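Local coordinates for protein acetate kinase (Entamoeba histolytica, PDB 4H0O) that is a pyrophosphate-dependent acetate kinase of the ASKHA superfamily that probably interconverts acetate and acetyl phosphate with the help of magnesium, at residues Y150-T155 with L392-K397; S204-C209 with L329-D334; G238-T243 with I310-K315; E357-L362 with L374-S379; K370-T375 with V383-N388. All blocks are in the same frame, centred on the assembly; numbering follows the deposited sequence.

Interaction 1: Y150-T155 with L392-K397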
# COMPACT_ATOMS: atom_id res chain seq x y z
N TYR B 150 -6.83 -10.85 -33.75
CA TYR B 150 -6.04 -10.03 -32.84
C TYR B 150 -6.24 -10.47 -31.39
O TYR B 150 -7.29 -10.99 -31.02
CB TYR B 150 -6.39 -8.55 -32.98
CG TYR B 150 -7.80 -8.18 -32.56
CD1 TYR B 150 -8.86 -8.29 -33.44
CD2 TYR B 150 -8.06 -7.68 -31.29
CE1 TYR B 150 -10.15 -7.94 -33.07
CE2 TYR B 150 -9.34 -7.32 -30.90
CZ TYR B 150 -10.38 -7.46 -31.80
OH TYR B 150 -11.65 -7.10 -31.42
N VAL B 151 -5.21 -10.25 -30.58
CA VAL B 151 -5.29 -10.55 -29.16
C VAL B 151 -5.18 -9.27 -28.34
O VAL B 151 -4.20 -8.53 -28.44
CB VAL B 151 -4.23 -11.60 -28.74
CG1 VAL B 151 -2.84 -11.18 -29.18
CG2 VAL B 151 -4.28 -11.85 -27.25
N ALA B 152 -6.21 -9.00 -27.55
CA ALA B 152 -6.20 -7.84 -26.66
C ALA B 152 -5.52 -8.23 -25.34
O ALA B 152 -6.03 -9.09 -24.62
CB ALA B 152 -7.61 -7.36 -26.41
N ILE B 153 -4.39 -7.60 -25.04
CA ILE B 153 -3.62 -7.96 -23.85
C ILE B 153 -3.93 -7.05 -22.65
O ILE B 153 -3.77 -5.83 -22.73
CB ILE B 153 -2.09 -7.97 -24.13
CG1 ILE B 153 -1.70 -9.21 -24.94
CG2 ILE B 153 -1.31 -7.98 -22.83
CD1 ILE B 153 -1.84 -9.04 -26.42
N ASP B 154 -4.34 -7.65 -21.54
CA ASP B 154 -4.82 -6.89 -20.38
C ASP B 154 -3.71 -6.15 -19.64
O ASP B 154 -3.99 -5.28 -18.81
CB ASP B 154 -5.55 -7.83 -19.42
CG ASP B 154 -6.61 -7.12 -18.59
OD1 ASP B 154 -7.34 -6.28 -19.16
OD2 ASP B 154 -6.70 -7.39 -17.38
N THR B 155 -2.45 -6.47 -19.94
CA THR B 155 -1.31 -5.86 -19.25
C THR B 155 -0.61 -4.78 -20.07
O THR B 155 0.21 -4.03 -19.54
CB THR B 155 -0.26 -6.91 -18.83
OG1 THR B 155 0.10 -7.71 -19.97
CG2 THR B 155 -0.81 -7.82 -17.75
N LEU B 392 -17.44 -4.99 -25.81
CA LEU B 392 -17.14 -3.72 -26.46
C LEU B 392 -15.67 -3.35 -26.24
O LEU B 392 -15.04 -2.76 -27.12
CB LEU B 392 -18.04 -2.61 -25.93
CG LEU B 392 -19.55 -2.81 -26.09
CD1 LEU B 392 -20.33 -1.61 -25.57
CD2 LEU B 392 -19.90 -3.08 -27.54
N VAL B 393 -15.14 -3.72 -25.07
CA VAL B 393 -13.75 -3.45 -24.73
C VAL B 393 -12.78 -4.16 -25.68
O VAL B 393 -11.81 -3.56 -26.16
CB VAL B 393 -13.44 -3.86 -23.27
CG1 VAL B 393 -11.95 -3.88 -23.02
CG2 VAL B 393 -14.13 -2.92 -22.30
N ILE B 394 -13.05 -5.43 -25.96
CA ILE B 394 -12.24 -6.20 -26.90
C ILE B 394 -12.49 -5.72 -28.33
O ILE B 394 -11.56 -5.66 -29.15
CB ILE B 394 -12.52 -7.71 -26.80
CG1 ILE B 394 -12.28 -8.20 -25.37
CG2 ILE B 394 -11.66 -8.49 -27.78
CD1 ILE B 394 -12.68 -9.64 -25.14
N LEU B 395 -13.74 -5.39 -28.63
CA LEU B 395 -14.12 -4.88 -29.94
C LEU B 395 -13.41 -3.56 -30.23
O LEU B 395 -12.94 -3.32 -31.34
CB LEU B 395 -15.63 -4.70 -30.04
CG LEU B 395 -16.15 -4.23 -31.40
CD1 LEU B 395 -15.83 -5.26 -32.47
CD2 LEU B 395 -17.64 -3.93 -31.36
N GLN B 396 -13.35 -2.70 -29.22
CA GLN B 396 -12.72 -1.39 -29.36
C GLN B 396 -11.23 -1.51 -29.70
O GLN B 396 -10.70 -0.72 -30.49
CB GLN B 396 -12.90 -0.56 -28.09
CG GLN B 396 -12.28 0.83 -28.15
CD GLN B 396 -12.92 1.71 -29.20
OE1 GLN B 396 -14.15 1.78 -29.30
NE2 GLN B 396 -12.10 2.39 -29.99
N LYS B 397 -10.57 -2.50 -29.11
CA LYS B 397 -9.17 -2.76 -29.38
C LYS B 397 -9.00 -3.15 -30.84
O LYS B 397 -7.97 -2.85 -31.47
CB LYS B 397 -8.65 -3.87 -28.46
CG LYS B 397 -7.15 -3.79 -28.15
CD LYS B 397 -6.82 -2.47 -27.45
CE LYS B 397 -5.38 -2.03 -27.67
NZ LYS B 397 -4.92 -2.34 -29.05

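Interaction 2: S204-C209 with L329-D334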
# COMPACT_ATOMS: atom_id res chain seq x y z
N SER B 204 -5.35 16.25 -19.01
CA SER B 204 -6.18 15.83 -17.90
C SER B 204 -5.42 14.93 -16.94
O SER B 204 -4.53 14.19 -17.35
CB SER B 204 -7.41 15.08 -18.42
OG SER B 204 -7.02 13.89 -19.10
N LYS B 205 -5.77 15.02 -15.66
CA LYS B 205 -5.27 14.08 -14.67
C LYS B 205 -6.46 13.27 -14.18
O LYS B 205 -7.37 13.79 -13.54
CB LYS B 205 -4.60 14.82 -13.51
CG LYS B 205 -3.32 15.53 -13.91
CD LYS B 205 -2.78 16.41 -12.80
CE LYS B 205 -1.51 17.11 -13.24
NZ LYS B 205 -0.52 16.14 -13.79
N ILE B 206 -6.44 11.98 -14.51
CA ILE B 206 -7.59 11.12 -14.27
C ILE B 206 -7.20 9.96 -13.36
O ILE B 206 -6.14 9.34 -13.54
CB ILE B 206 -8.14 10.57 -15.60
CG1 ILE B 206 -8.46 11.72 -16.55
CG2 ILE B 206 -9.37 9.71 -15.37
CD1 ILE B 206 -9.01 11.29 -17.90
N ILE B 207 -8.04 9.68 -12.36
CA ILE B 207 -7.91 8.47 -11.57
C ILE B 207 -9.14 7.61 -11.84
O ILE B 207 -10.27 8.01 -11.57
CB ILE B 207 -7.78 8.76 -10.06
CG1 ILE B 207 -6.46 9.46 -9.75
CG2 ILE B 207 -7.88 7.47 -9.25
CD1 ILE B 207 -6.23 9.76 -8.28
N ALA B 208 -8.91 6.42 -12.39
CA ALA B 208 -9.99 5.50 -12.70
C ALA B 208 -10.05 4.37 -11.69
O ALA B 208 -9.02 3.85 -11.27
CB ALA B 208 -9.83 4.95 -14.10
N CYS B 209 -11.26 3.98 -11.30
CA CYS B 209 -11.44 2.88 -10.36
C CYS B 209 -12.21 1.73 -11.00
O CYS B 209 -13.42 1.82 -11.22
CB CYS B 209 -12.16 3.37 -9.11
SG CYS B 209 -11.42 4.81 -8.33
N LEU B 329 -10.57 14.48 -12.70
CA LEU B 329 -11.72 13.60 -12.89
C LEU B 329 -11.52 12.24 -12.22
O LEU B 329 -10.56 11.53 -12.52
CB LEU B 329 -12.00 13.39 -14.38
CG LEU B 329 -13.15 12.43 -14.72
CD1 LEU B 329 -14.47 12.98 -14.21
CD2 LEU B 329 -13.23 12.16 -16.22
N LEU B 330 -12.45 11.91 -11.32
CA LEU B 330 -12.50 10.58 -10.72
C LEU B 330 -13.60 9.78 -11.40
O LEU B 330 -14.75 10.23 -11.48
CB LEU B 330 -12.77 10.69 -9.21
CG LEU B 330 -12.87 9.37 -8.43
CD1 LEU B 330 -11.52 8.69 -8.35
CD2 LEU B 330 -13.45 9.57 -7.04
N VAL B 331 -13.26 8.60 -11.91
CA VAL B 331 -14.23 7.80 -12.65
C VAL B 331 -14.40 6.40 -12.09
O VAL B 331 -13.42 5.70 -11.83
CB VAL B 331 -13.84 7.69 -14.14
CG1 VAL B 331 -12.51 6.97 -14.30
CG2 VAL B 331 -14.94 6.98 -14.92
N PHE B 332 -15.65 5.99 -11.90
CA PHE B 332 -15.95 4.64 -11.43
C PHE B 332 -16.37 3.74 -12.59
O PHE B 332 -17.13 4.17 -13.46
CB PHE B 332 -17.05 4.68 -10.38
CG PHE B 332 -16.65 5.38 -9.12
CD1 PHE B 332 -15.88 4.73 -8.16
CD2 PHE B 332 -17.05 6.69 -8.88
CE1 PHE B 332 -15.52 5.38 -6.99
CE2 PHE B 332 -16.69 7.34 -7.71
CZ PHE B 332 -15.93 6.68 -6.77
N THR B 333 -15.88 2.51 -12.60
CA THR B 333 -16.25 1.57 -13.66
C THR B 333 -16.41 0.15 -13.14
O THR B 333 -16.17 -0.13 -11.96
CB THR B 333 -15.26 1.62 -14.84
OG1 THR B 333 -15.79 0.88 -15.95
CG2 THR B 333 -13.92 1.03 -14.45
N ASP B 334 -16.81 -0.75 -14.04
CA ASP B 334 -17.18 -2.12 -13.70
C ASP B 334 -18.34 -2.23 -12.70
O ASP B 334 -18.81 -1.22 -12.18
CB ASP B 334 -15.98 -2.95 -13.24
CG ASP B 334 -16.35 -4.40 -12.99
OD1 ASP B 334 -17.53 -4.76 -13.19
OD2 ASP B 334 -15.46 -5.18 -12.56

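Interaction 3: G238-T243 with I310-K315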
# COMPACT_ATOMS: atom_id res chain seq x y z
N GLY B 238 -2.99 -4.35 -3.95
CA GLY B 238 -3.75 -3.13 -4.15
C GLY B 238 -4.97 -2.96 -3.26
O GLY B 238 -4.86 -2.92 -2.03
N LEU B 239 -6.12 -2.83 -3.90
CA LEU B 239 -7.39 -2.61 -3.21
C LEU B 239 -7.82 -3.84 -2.42
O LEU B 239 -7.43 -4.96 -2.74
CB LEU B 239 -8.47 -2.27 -4.23
CG LEU B 239 -8.71 -0.82 -4.64
CD1 LEU B 239 -7.42 -0.03 -4.71
CD2 LEU B 239 -9.41 -0.77 -5.98
N VAL B 240 -8.64 -3.63 -1.39
CA VAL B 240 -9.38 -4.72 -0.78
C VAL B 240 -10.36 -5.20 -1.85
O VAL B 240 -11.04 -4.39 -2.48
CB VAL B 240 -10.18 -4.25 0.45
CG1 VAL B 240 -11.13 -5.34 0.92
CG2 VAL B 240 -9.23 -3.85 1.57
N MET B 241 -10.43 -6.51 -2.08
CA MET B 241 -11.27 -7.02 -3.16
C MET B 241 -12.36 -7.98 -2.66
O MET B 241 -12.56 -8.13 -1.45
CB MET B 241 -10.42 -7.70 -4.24
CG MET B 241 -9.20 -6.90 -4.68
SD MET B 241 -8.30 -7.66 -6.05
CE MET B 241 -6.69 -6.86 -5.90
N SER B 242 -13.05 -8.62 -3.60
CA SER B 242 -14.12 -9.55 -3.27
C SER B 242 -13.63 -10.69 -2.38
O SER B 242 -14.24 -10.99 -1.35
CB SER B 242 -14.75 -10.10 -4.55
OG SER B 242 -13.77 -10.64 -5.40
N THR B 243 -12.52 -11.32 -2.78
CA THR B 243 -11.95 -12.43 -2.02
C THR B 243 -10.44 -12.30 -1.81
O THR B 243 -9.80 -13.23 -1.31
CB THR B 243 -12.21 -13.80 -2.70
OG1 THR B 243 -11.53 -13.84 -3.96
CG2 THR B 243 -13.70 -14.01 -2.92
N ILE B 310 -13.48 0.70 2.03
CA ILE B 310 -13.51 2.12 1.69
C ILE B 310 -12.20 2.81 2.08
O ILE B 310 -11.68 3.64 1.33
CB ILE B 310 -14.70 2.83 2.38
CG1 ILE B 310 -16.03 2.40 1.76
CG2 ILE B 310 -14.56 4.35 2.30
CD1 ILE B 310 -16.15 2.72 0.28
N LYS B 311 -11.68 2.45 3.24
CA LYS B 311 -10.43 3.02 3.73
C LYS B 311 -9.28 2.78 2.76
O LYS B 311 -8.52 3.70 2.45
CB LYS B 311 -10.08 2.43 5.11
CG LYS B 311 -8.77 2.95 5.68
CD LYS B 311 -7.96 1.83 6.31
CE LYS B 311 -7.18 1.05 5.26
NZ LYS B 311 -6.04 0.31 5.85
N GLN B 312 -9.16 1.55 2.27
CA GLN B 312 -8.09 1.20 1.34
C GLN B 312 -8.27 1.88 -0.01
O GLN B 312 -7.29 2.31 -0.63
CB GLN B 312 -8.00 -0.31 1.16
CG GLN B 312 -6.73 -0.76 0.47
CD GLN B 312 -5.48 -0.35 1.21
OE1 GLN B 312 -5.50 -0.14 2.43
NE2 GLN B 312 -4.37 -0.24 0.49
N LEU B 313 -9.52 1.98 -0.47
CA LEU B 313 -9.82 2.65 -1.73
C LEU B 313 -9.50 4.14 -1.64
O LEU B 313 -8.91 4.72 -2.56
CB LEU B 313 -11.28 2.44 -2.13
CG LEU B 313 -11.77 3.11 -3.42
CD1 LEU B 313 -10.85 2.79 -4.59
CD2 LEU B 313 -13.20 2.69 -3.76
N ALA B 314 -9.87 4.76 -0.53
CA ALA B 314 -9.61 6.17 -0.31
C ALA B 314 -8.10 6.44 -0.25
O ALA B 314 -7.60 7.39 -0.87
CB ALA B 314 -10.28 6.64 0.95
N LYS B 315 -7.38 5.61 0.50
CA LYS B 315 -5.94 5.75 0.63
C LYS B 315 -5.22 5.57 -0.72
O LYS B 315 -4.25 6.27 -1.02
CB LYS B 315 -5.40 4.75 1.65
CG LYS B 315 -3.89 4.76 1.79
CD LYS B 315 -3.38 3.57 2.59
CE LYS B 315 -3.99 3.53 3.99
NZ LYS B 315 -3.54 2.34 4.77

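Interaction 4: E357-L362 with L374-S379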
# COMPACT_ATOMS: atom_id res chain seq x y z
N GLU B 357 -18.16 18.16 -5.01
CA GLU B 357 -19.54 18.49 -4.65
C GLU B 357 -20.47 17.56 -5.41
O GLU B 357 -20.77 17.77 -6.59
CB GLU B 357 -19.83 19.95 -5.02
CG GLU B 357 -18.71 20.90 -4.64
CD GLU B 357 -18.99 22.34 -5.05
OE1 GLU B 357 -19.75 22.56 -6.01
OE2 GLU B 357 -18.43 23.25 -4.39
N LEU B 358 -20.93 16.51 -4.72
CA LEU B 358 -21.68 15.45 -5.36
C LEU B 358 -23.18 15.74 -5.41
O LEU B 358 -23.78 16.13 -4.40
CB LEU B 358 -21.43 14.12 -4.63
CG LEU B 358 -21.62 12.83 -5.43
CD1 LEU B 358 -20.58 12.73 -6.54
CD2 LEU B 358 -21.55 11.62 -4.53
N ASP B 359 -23.79 15.57 -6.58
CA ASP B 359 -25.25 15.63 -6.67
C ASP B 359 -25.78 14.30 -6.16
O ASP B 359 -25.77 13.29 -6.87
CB ASP B 359 -25.70 15.88 -8.12
CG ASP B 359 -27.16 16.31 -8.22
OD1 ASP B 359 -27.97 15.89 -7.37
OD2 ASP B 359 -27.49 17.08 -9.15
N ASP B 360 -26.24 14.30 -4.91
CA ASP B 360 -26.64 13.07 -4.23
C ASP B 360 -27.87 12.40 -4.85
O ASP B 360 -28.05 11.19 -4.73
CB ASP B 360 -26.86 13.32 -2.73
CG ASP B 360 -25.56 13.52 -1.98
OD1 ASP B 360 -24.55 12.91 -2.38
OD2 ASP B 360 -25.54 14.29 -1.00
N SER B 361 -28.71 13.19 -5.51
CA SER B 361 -29.90 12.65 -6.15
C SER B 361 -29.55 11.90 -7.44
O SER B 361 -30.12 10.85 -7.72
CB SER B 361 -30.91 13.77 -6.44
OG SER B 361 -32.18 13.23 -6.78
N LEU B 362 -28.61 12.45 -8.20
CA LEU B 362 -28.13 11.78 -9.41
C LEU B 362 -27.39 10.49 -9.06
O LEU B 362 -27.54 9.47 -9.73
CB LEU B 362 -27.21 12.70 -10.22
CG LEU B 362 -27.83 13.88 -10.97
CD1 LEU B 362 -26.80 14.56 -11.86
CD2 LEU B 362 -29.02 13.43 -11.79
N LEU B 374 -21.81 12.80 -11.94
CA LEU B 374 -22.60 12.77 -10.71
C LEU B 374 -22.33 14.00 -9.85
O LEU B 374 -23.05 14.26 -8.89
CB LEU B 374 -22.31 11.48 -9.94
CG LEU B 374 -22.42 10.20 -10.77
CD1 LEU B 374 -22.21 8.95 -9.92
CD2 LEU B 374 -23.76 10.14 -11.47
N THR B 375 -21.28 14.74 -10.19
CA THR B 375 -20.95 15.98 -9.49
C THR B 375 -21.63 17.17 -10.16
O THR B 375 -21.94 17.14 -11.35
CB THR B 375 -19.43 16.25 -9.45
OG1 THR B 375 -18.82 15.77 -10.66
CG2 THR B 375 -18.79 15.57 -8.27
N MET B 376 -21.85 18.23 -9.37
CA MET B 376 -22.27 19.51 -9.91
C MET B 376 -21.21 19.99 -10.90
O MET B 376 -20.02 19.69 -10.73
CB MET B 376 -22.42 20.54 -8.79
CG MET B 376 -23.22 20.05 -7.59
SD MET B 376 -24.95 19.69 -7.98
CE MET B 376 -25.60 19.27 -6.36
N PRO B 377 -21.63 20.71 -11.95
CA PRO B 377 -20.68 21.28 -12.92
C PRO B 377 -19.79 22.36 -12.30
O PRO B 377 -18.73 22.67 -12.84
CB PRO B 377 -21.59 21.88 -14.00
CG PRO B 377 -22.93 22.02 -13.35
CD PRO B 377 -23.02 20.88 -12.38
N SER B 378 -20.24 22.94 -11.19
CA SER B 378 -19.42 23.91 -10.46
C SER B 378 -18.31 23.23 -9.67
O SER B 378 -17.30 23.86 -9.34
CB SER B 378 -20.30 24.74 -9.53
OG SER B 378 -21.03 23.90 -8.65
N SER B 379 -18.52 21.95 -9.36
CA SER B 379 -17.57 21.19 -8.53
C SER B 379 -16.17 21.18 -9.13
O SER B 379 -15.99 20.87 -10.31
CB SER B 379 -18.06 19.75 -8.35
OG SER B 379 -17.15 19.00 -7.57

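Interaction 5: K370-T375 with V383-N388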
# COMPACT_ATOMS: atom_id res chain seq x y z
N LYS B 370 -24.77 4.52 -18.81
CA LYS B 370 -24.11 5.45 -19.73
C LYS B 370 -23.29 6.50 -18.98
O LYS B 370 -23.58 6.81 -17.83
CB LYS B 370 -25.14 6.14 -20.63
CG LYS B 370 -26.10 7.05 -19.88
CD LYS B 370 -26.87 7.95 -20.83
CE LYS B 370 -27.70 8.98 -20.08
NZ LYS B 370 -28.60 9.75 -20.99
N ILE B 371 -22.26 7.02 -19.64
CA ILE B 371 -21.40 8.03 -19.04
C ILE B 371 -22.20 9.26 -18.61
O ILE B 371 -22.80 9.94 -19.43
CB ILE B 371 -20.28 8.47 -20.00
CG1 ILE B 371 -19.41 7.28 -20.39
CG2 ILE B 371 -19.44 9.57 -19.38
CD1 ILE B 371 -18.37 7.59 -21.45
N GLU B 372 -22.20 9.53 -17.31
CA GLU B 372 -22.92 10.67 -16.76
C GLU B 372 -22.25 11.20 -15.50
O GLU B 372 -21.94 10.44 -14.59
CB GLU B 372 -24.37 10.29 -16.47
CG GLU B 372 -24.53 8.95 -15.76
CD GLU B 372 -25.99 8.59 -15.52
OE1 GLU B 372 -26.72 9.43 -14.95
OE2 GLU B 372 -26.40 7.48 -15.89
N PHE B 373 -22.04 12.51 -15.46
CA PHE B 373 -21.41 13.15 -14.30
C PHE B 373 -22.34 13.16 -13.10
O PHE B 373 -23.52 13.49 -13.22
CB PHE B 373 -20.97 14.57 -14.65
CG PHE B 373 -19.87 14.64 -15.66
CD1 PHE B 373 -20.15 14.62 -17.02
CD2 PHE B 373 -18.55 14.73 -15.26
CE1 PHE B 373 -19.14 14.69 -17.96
CE2 PHE B 373 -17.53 14.79 -16.19
CZ PHE B 373 -17.82 14.77 -17.54
N LEU B 374 -21.81 12.80 -11.94
CA LEU B 374 -22.60 12.77 -10.71
C LEU B 374 -22.33 14.00 -9.85
O LEU B 374 -23.05 14.26 -8.89
CB LEU B 374 -22.31 11.48 -9.94
CG LEU B 374 -22.42 10.20 -10.77
CD1 LEU B 374 -22.21 8.95 -9.92
CD2 LEU B 374 -23.76 10.14 -11.47
N THR B 375 -21.28 14.74 -10.19
CA THR B 375 -20.95 15.98 -9.49
C THR B 375 -21.63 17.17 -10.16
O THR B 375 -21.94 17.14 -11.35
CB THR B 375 -19.43 16.25 -9.45
OG1 THR B 375 -18.82 15.77 -10.66
CG2 THR B 375 -18.79 15.57 -8.27
N VAL B 383 -16.74 13.98 -10.98
CA VAL B 383 -16.90 12.54 -10.75
C VAL B 383 -17.87 11.97 -11.78
O VAL B 383 -18.95 12.52 -11.99
CB VAL B 383 -17.43 12.24 -9.33
CG1 VAL B 383 -17.70 10.75 -9.16
CG2 VAL B 383 -16.44 12.71 -8.28
N CYS B 384 -17.49 10.86 -12.41
CA CYS B 384 -18.38 10.23 -13.38
C CYS B 384 -18.30 8.71 -13.30
O CYS B 384 -17.34 8.14 -12.78
CB CYS B 384 -18.05 10.69 -14.80
SG CYS B 384 -16.64 9.85 -15.54
N VAL B 385 -19.34 8.06 -13.81
CA VAL B 385 -19.34 6.62 -14.01
C VAL B 385 -19.19 6.38 -15.51
O VAL B 385 -19.78 7.11 -16.32
CB VAL B 385 -20.63 5.96 -13.51
CG1 VAL B 385 -20.63 5.87 -11.99
CG2 VAL B 385 -21.86 6.75 -13.98
N ALA B 386 -18.41 5.37 -15.88
CA ALA B 386 -18.19 5.07 -17.29
C ALA B 386 -18.27 3.57 -17.56
O ALA B 386 -17.51 2.80 -16.96
CB ALA B 386 -16.85 5.63 -17.76
N PRO B 387 -19.19 3.17 -18.45
CA PRO B 387 -19.42 1.76 -18.82
C PRO B 387 -18.18 1.09 -19.42
O PRO B 387 -17.42 1.75 -20.13
CB PRO B 387 -20.51 1.87 -19.90
CG PRO B 387 -21.21 3.15 -19.60
CD PRO B 387 -20.16 4.08 -19.07
N ASN B 388 -18.01 -0.20 -19.14
CA ASN B 388 -16.88 -0.96 -19.66
C ASN B 388 -17.26 -2.40 -20.00
O ASN B 388 -16.56 -3.34 -19.61
CB ASN B 388 -15.71 -0.95 -18.67
CG ASN B 388 -16.05 -1.65 -17.36
OD1 ASN B 388 -17.20 -1.62 -16.91
ND2 ASN B 388 -15.06 -2.31 -16.76

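Interaction 1: Y150-T155 with L392-K397
Tyr150 reaches from strand 148-153 to the backbone of helix 390-402, where its OH donates a hydrogen bond of 2.7 Å to Ile394 O. The carbonyl lies at the edge of the phenol ring, in its plane, with ring atom CE2 3.3 Å from the same Ile394 O. Seen from the peptide, though, the hydroxyl comes in 48° above the carbonyl plane, with a C=O...donor angle of 120°, so it does not sit on a lone pair. Close by, the phenol oxygen passes 3.6 Å from Leu395 CA and 3.9 Å from Ile394 CG2.

Two residues along the strand, Ala152 turns its CB to the same helix. That methyl meets Lys397 CG at 4.0 Å and, more loosely, Ile394 CG2 at 4.4 Å. Lys397 offers just the start of its chain, because the bend at chi2 (61°) carries the rest off; its NZ has a long, weak ion pair with Glu400.

Further out lies Asp154, the predicted proton donor/acceptor, just past the end of the strand, where its OD2 is hydrogen-bonded to His184 N. The strand is held by backbone bonds to strand 93-98, for instance Tyr150 to His96. Ile394 also touches Arg97, predicted to bind substrate, and packs with Leu395 on Ile18 of strand 16-21; Val393 and Ala152 both touch Leu186 of helix 185-195. Helix 390-402 thus lies against this N-terminal ribonuclease H-like sheet and that helix.

Interaction 2: S204-C209 with L329-D334
Cys209 and Phe332 are neighbours across two parallel strands, 205-211 and 329-333, in the central sheet of one ribonuclease H-like half of the enzyme. The short segments run 18° apart in direction. Backbone bonds alternate between the strands: Ile207 N to Leu329 O, Val331 N to Ile207 O, Cys209 N to Val331 O at 2.8 Å and Thr333 N to Cys209 O. A fifth bond, Leu329 N to Lys205 O, is weak at 3.4 Å.

Starting at the root of the cysteine side chain, Cys209 CB meets Val331 O at 3.8 Å and Phe332 CD1 at 4.1 Å, the latter oblique to the ring. The SG then lies beside the backbone N (chi1 -53°), which swings it back along the strand toward Leu330, whose CD1 it meets at 3.9 Å. From there the sulfur also sees the Phe332 ring at 5.0 Å from its centroid, 41° off the normal, a loose sulfur-aromatic contact. Leu330 CD1 is shared, since Ile207 CG2 packs on it as well.

Ile207 continues this face into Leu320 and Ile324 of helix 299-324. The other face carries Ile206, Ala208, Leu329 and Val331, and here Ile206 and Ala208 meet Ile192 and Tyr188 of helix 185-195. Packing there is tight, with Val331 CG1 only 3.4 Å from Ala208 CB.

Interaction 3: G238-T243 with I310-K315
Leu239, Val240 and Gln312 join the loop between strand 225-229 and helix 251-260 to the long helix 299-324, in the ribonuclease H-like half that also forms part of the dimer interface. No hydrogen bond crosses here; carbon contacts carry the join, and the backbones approach most closely at Leu239 and Gln312.

Gln312 is the central piece. Its CB meets Val240 CG2 at 3.8 Å, the two side chains crossing at a slant. With CG set anti to the backbone N (chi1 -167°) and the chain bent at the next bond, the side chain folds up along the loop backbone. CG then lies 4.2 Å from Leu239 CA and 3.9 Å from Val240 N. The amide ends near Gly238, but NE2 is 3.7 Å from Gly238 O, too long for a hydrogen bond. Gly238 itself has a positive phi (108°), and at its backbone angles a CB would collide with the carbonyl O of the residue before, so the position suits glycine; its N has a weak bond to Asp247.

One helical step on, Leu313 meets Leu239. Leu239 also lies on Cys218 of strand 216-222, and its side chain is about 7 Å from that of His184, a predicted transition-state stabiliser. Val240 rests on Val308 and Tyr309 of the same helix and on Ala169 of the second subunit, while Ala314 packs on Val322 of that subunit. Val240 is thus held between its own helix and the partner subunit. Between the two leucines the touching atoms are methyl groups, Leu239 CD2 and Leu313 CD1, 4.1 Å apart.

Interaction 4: E357-L362 with L374-S379
The first torsion of Ser379 sets its OG fully away from its own backbone N (chi1 179°), which aims the hydroxyl at Glu357 N: that bond is 2.9 Å long and nearly straight, 172° at the hydrogen. Glu357 keeps CG beside its backbone N (chi1 -43°) and then runs extended, laying its carboxylate over the type I turn from Met376 to Ser379, where OE1 accepts from Ser378 OG at 3.2 Å.

Between these ends the backbones meet in a single bridge, Leu358 with Thr375. Met376 N donates to Glu357 O at 3.0 Å and Asp359 N to Leu374 O at 2.8 Å. Leu358 CD1 touches Thr375 CG2 at 3.8 Å, the side chains crossing at about a right angle. Met376, bent at chi2, folds its CE onto Asp359 CA at 3.7 Å.

Asp359 is the N-cap of helix 360-365, with a weak capping bond from Ser361 N to its OD1. Ser379 OG is also bonded to Val381 O, and more weakly to Gly355 O. Two backbone bonds and two through serine hydroxyls thus join the segment leading into helix 360-365 to the turn, the carboxylate adding its grip on the exposed side.

Interaction 5: K370-T375 with V383-N388
Leu374 and Val383 supply the one backbone hydrogen bond of this short antiparallel hairpin, strand 372-373 against strand 382-385: Leu374 N donates to Val383 O at 2.9 Å. A side chain makes the second bond. Thr375 OG1, placed between its backbone N and carbonyl carbon (chi1 34°), accepts from Val383 N at 2.8 Å, standing in for a main-chain carbonyl where the strand ends. Farther along, Glu372 and Val385 face each other as a hydrogen-bonded pair by register, but Glu372 N is 3.6 Å from Val385 O and makes no bond. CA-H...O contacts supplement this sparse ladder, notably Ile371 CA to Val385 O at 3.3 Å, with 168° at the hydrogen.

The aromatic contact belongs to Phe373 and Cys384, a non-hydrogen-bonded pair. Cys384 CB lies over one face of the ring, and its SG sits above that face at a distance, 5.4 Å from the centroid.

Aliphatic groups do the rest. Ile371 CG1 presses on Pro387 CD at 3.5 Å and also meets Ala386 CB. Glu372 and Val385 lie side by side pointing the same way, the glutamate offering its CG to Val385 CG2. Leu374 crosses Val385 at about a right angle, its CD1 4.0 Å from Val385 CG1, and Thr375 CG2 touches Val383 CG2.

Strand 372-373 is the last strand of its sheet within this chain, while Cys384 and Ala386 bond through their backbones to strand 329-333. Leu374 and Val385 rest on Arg344 of helix 341-350, whereas Ile371 and Ala386 touch helix 185-195.

Interactions 2 and 5 share one mixed sheet: strand 329-333 lies between 205-211 and 382-385, and Phe332 N probably bonds to Cys384 O. Their centres are 9 Å apart. Interaction 4 adjoins interaction 5 and shares Leu374 and Thr375 with it, so the residues just before helix 360-365 lie beside the end of the hairpin's edge strand. Interaction 3 touches interaction 2 through Leu313 and Cys209, and is nested inside its chain loop. Interaction 1 encloses all the others along the chain and ties helix 390-402 to the other sheet; it meets interaction 5 where Val393 packs on Asn388. The C-terminal helix thus leads back from one sheet to the other, near the predicted catalytic residues.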